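Side-chain contacts in putative extracellular solute-binding protein (Bordetella bronchiseptica, PDB 4P56), which probably captures mandelate-type aromatic acids in the periplasm for a TRAP transporter, and holds mandelate in this structure: residues G322-G325 and P326-L329; V303-R306 and T307-F310. All coordinates share one frame; numbering follows the deposited sequence.

The two contacts follow one another along the C-terminal part of the chain, and helix 310-320 lies between them. Contact 2 comes first, where helix 297-307 ends and a short turn leads into helix 310-320; contact 1 comes after that helix, where a loop starts helix 325-340. Their centres are about 20 Å apart and their nearest atoms about 8 Å apart, so they do not touch. The centre of each lies about 21 Å from the centre of the chain. Contact 1 faces helix 114-129 and contact 2 faces helix 174-182. Together they mark both junctions of three successive helices, and neither includes a residue of the mandelate pocket.

Contact 1 of 2, residues G322-G325 and P326-L329; sequences GIDG and PAAL
Asp324 and Ala327 meet at the start of helix 325-340 in an N-cap, with Asp324 as the capping residue. The link from the preceding helix, 310-320, is short: Gly322 ends that helix in a Schellman motif, and Asp324 is the centre of an inverse gamma turn.

Followed outward, the aspartate side chain stays with Ala327 all the way. Its CB lies 3.8 Å from Ala327 CB. The first torsion sets CG opposite the backbone N (chi1 -167°), which folds the carboxylate over the first turn, and CG then comes within 3.2 Å of Ala327 CB. At the tip the two oxygens differ. OD1 accepts the amide hydrogen of Ala327 N at 3.1 Å, a bond that is fairly straight at the hydrogen (157°) but reaches OD1 from well above the carboxylate plane, 66° out of it. Asp324 OD2 instead rests against the methyl, 3.2 Å from Ala327 CB. The carboxylate's negative charge would be expected to interact favourably with the positive end of the helix dipole.

The backbone takes over directly behind the cap. Ala328 N donates to Asp324 O at 2.9 Å, so Asp324 meets the helix through both its side chain and its carbonyl. Pro326, in the first turn, has no N-H to give, and its ring CD lies 3.6 Å from Asp324 OD1.

Facing helix 114-129, Ile323 brings its CD1 to the Ala328 methyl in a loose apolar contact. Ile323 also touches Leu129 of helix 114-129, while Ala328 reaches Thr124 and Tyr128 of that helix. Leu329 packs back on Glu311 and Trp314 of helix 310-320, and its N donates to Gly325 O at 2.9 Å.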
# COMPACT_ATOMS: atom_id res chain seq x y z
N GLY A 322 11.67 19.08 -7.85
CA GLY A 322 13.01 19.11 -8.38
C GLY A 322 13.51 17.76 -8.89
O GLY A 322 14.70 17.56 -9.05
N ILE A 323 12.61 16.85 -9.17
CA ILE A 323 13.05 15.54 -9.69
C ILE A 323 12.73 15.39 -11.16
O ILE A 323 11.94 16.18 -11.72
CB ILE A 323 12.44 14.39 -8.91
CG1 ILE A 323 10.97 14.27 -9.22
CG2 ILE A 323 12.70 14.49 -7.41
CD1 ILE A 323 10.73 13.15 -10.15
N ASP A 324 13.37 14.40 -11.79
CA ASP A 324 13.11 14.06 -13.20
C ASP A 324 11.86 13.17 -13.37
O ASP A 324 11.93 11.95 -13.38
CB ASP A 324 14.32 13.37 -13.83
CG ASP A 324 14.22 13.30 -15.36
OD1 ASP A 324 13.11 13.45 -15.91
OD2 ASP A 324 15.26 13.06 -15.99
N GLY A 325 10.73 13.84 -13.51
CA GLY A 325 9.44 13.19 -13.53
C GLY A 325 9.35 12.20 -14.68
O GLY A 325 9.04 11.04 -14.44
N PRO A 326 9.59 12.67 -15.91
CA PRO A 326 9.47 11.79 -17.08
C PRO A 326 10.40 10.60 -17.00
O PRO A 326 9.98 9.52 -17.39
CB PRO A 326 9.80 12.73 -18.26
CG PRO A 326 9.24 14.04 -17.80
CD PRO A 326 9.57 14.09 -16.30
N ALA A 327 11.60 10.76 -16.44
CA ALA A 327 12.55 9.65 -16.28
C ALA A 327 12.07 8.63 -15.27
O ALA A 327 12.10 7.42 -15.55
CB ALA A 327 13.88 10.14 -15.86
N ALA A 328 11.63 9.11 -14.11
CA ALA A 328 11.13 8.23 -13.08
C ALA A 328 9.91 7.43 -13.58
O ALA A 328 9.80 6.21 -13.39
CB ALA A 328 10.82 9.02 -11.81
N LEU A 329 9.00 8.12 -14.26
CA LEU A 329 7.78 7.50 -14.73
C LEU A 329 8.09 6.44 -15.79
O LEU A 329 7.59 5.30 -15.74
CB LEU A 329 6.87 8.59 -15.27
CG LEU A 329 5.47 8.17 -15.69
CD1 LEU A 329 4.71 7.53 -14.54
CD2 LEU A 329 4.74 9.40 -16.19

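Contact 2 of 2, residues V303-R306 and T307-F310; sequences VRER and TKGF
Val303 offers its carbonyl oxygen to Thr307 one turn on, and two donors of that residue take it. Thr307 OG1 donates to Val303 O at 2.7 Å, and Thr307 N donates to the same Val303 O at 3.0 Å, the two arriving from opposite faces of the carbonyl plane. The hydroxyl gets there because chi1 of 63° sets OG1 between the backbone N and the carbonyl carbon, folded back over the helix. The same rotation brings the threonine methyl to the valine, with Val303 CG1 and Thr307 CG2 4.2 Å apart.

Thr307 N also makes a weak hydrogen bond to Arg304 O, 3.2 Å away. The NE of Arg304 is instead in a salt bridge with Glu301. The bifurcated amide and the hydroxyl bond belong to the C-terminal end of helix 297-307, after which a type I beta turn from Thr307 to Phe310 leads the chain into helix 310-320.

Glu305 and Lys308 run side by side. A bend at the last torsion of the lysine (chi4 -57°) turns NZ back toward the glutamate, where Lys308 NZ forms a salt bridge with Glu305 OE2 at 2.9 Å, entering from above the carboxylate plane, 62° out of it. Lys308 NZ also donates to Glu305 O at 3.0 Å, so two bonds from one residue grip the ammonium.

Arg306 sends its NH1 to the carbonyl of Ala182 on helix 174-182. Its own O accepts from a water, 2.7 Å between Arg306 O and the water oxygen, which in turn accepts from Gly309 N. Phe310 sets one ring face over Thr307 CB, offset toward the rim, and touches Met175, Asp178, Val179 and Ala182.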
# COMPACT_ATOMS: atom_id res chain seq x y z
N VAL A 303 -13.32 4.83 -16.77
CA VAL A 303 -12.43 5.14 -15.64
C VAL A 303 -11.12 5.78 -16.11
O VAL A 303 -10.61 6.72 -15.48
CB VAL A 303 -12.15 3.91 -14.76
CG1 VAL A 303 -11.15 4.27 -13.65
CG2 VAL A 303 -13.45 3.40 -14.13
N ARG A 304 -10.59 5.32 -17.23
CA ARG A 304 -9.42 5.94 -17.81
C ARG A 304 -9.74 7.41 -18.10
O ARG A 304 -8.94 8.31 -17.80
CB ARG A 304 -8.99 5.20 -19.10
CG ARG A 304 -7.52 5.43 -19.45
CD ARG A 304 -7.10 4.70 -20.72
NE ARG A 304 -7.39 3.25 -20.72
CZ ARG A 304 -6.59 2.29 -20.26
NH1 ARG A 304 -6.96 1.02 -20.36
NH2 ARG A 304 -5.42 2.58 -19.69
N GLU A 305 -10.92 7.66 -18.64
CA GLU A 305 -11.25 9.00 -19.06
C GLU A 305 -11.36 9.91 -17.83
O GLU A 305 -10.93 11.07 -17.88
CB GLU A 305 -12.53 8.99 -19.89
CG GLU A 305 -12.69 10.19 -20.79
CD GLU A 305 -13.10 11.42 -20.02
OE1 GLU A 305 -13.74 11.28 -18.95
OE2 GLU A 305 -12.79 12.54 -20.48
N ARG A 306 -11.89 9.39 -16.73
CA ARG A 306 -12.09 10.21 -15.53
C ARG A 306 -10.78 10.50 -14.83
O ARG A 306 -10.66 11.50 -14.10
CB ARG A 306 -13.01 9.53 -14.54
CG ARG A 306 -14.44 9.30 -15.05
CD ARG A 306 -15.27 10.54 -15.03
NE ARG A 306 -16.68 10.22 -15.30
CZ ARG A 306 -17.65 10.18 -14.38
NH1 ARG A 306 -17.40 10.47 -13.11
NH2 ARG A 306 -18.89 9.85 -14.75
N THR A 307 -9.83 9.58 -14.99
CA THR A 307 -8.56 9.64 -14.28
C THR A 307 -7.40 10.04 -15.18
O THR A 307 -6.24 9.96 -14.77
CB THR A 307 -8.24 8.28 -13.62
OG1 THR A 307 -8.09 7.27 -14.63
CG2 THR A 307 -9.33 7.89 -12.67
N LYS A 308 -7.70 10.51 -16.38
CA LYS A 308 -6.65 10.78 -17.36
C LYS A 308 -5.70 11.92 -16.98
O LYS A 308 -4.60 12.00 -17.53
CB LYS A 308 -7.26 11.09 -18.74
CG LYS A 308 -8.04 12.38 -18.76
CD LYS A 308 -8.75 12.58 -20.10
CE LYS A 308 -9.62 13.84 -20.08
NZ LYS A 308 -10.64 13.80 -18.98
N GLY A 309 -6.11 12.79 -16.06
CA GLY A 309 -5.29 13.93 -15.65
C GLY A 309 -4.34 13.61 -14.51
O GLY A 309 -3.49 14.44 -14.16
N PHE A 310 -4.46 12.42 -13.92
CA PHE A 310 -3.67 12.09 -12.72
C PHE A 310 -2.18 12.06 -13.00
O PHE A 310 -1.37 12.45 -12.14
CB PHE A 310 -4.05 10.72 -12.15
CG PHE A 310 -5.43 10.67 -11.50
CD1 PHE A 310 -6.30 11.76 -11.54
CD2 PHE A 310 -5.82 9.53 -10.85
CE1 PHE A 310 -7.56 11.69 -10.95
CE2 PHE A 310 -7.06 9.44 -10.25
CZ PHE A 310 -7.93 10.54 -10.29
O HOH W 1 -8.53 13.08 -14.50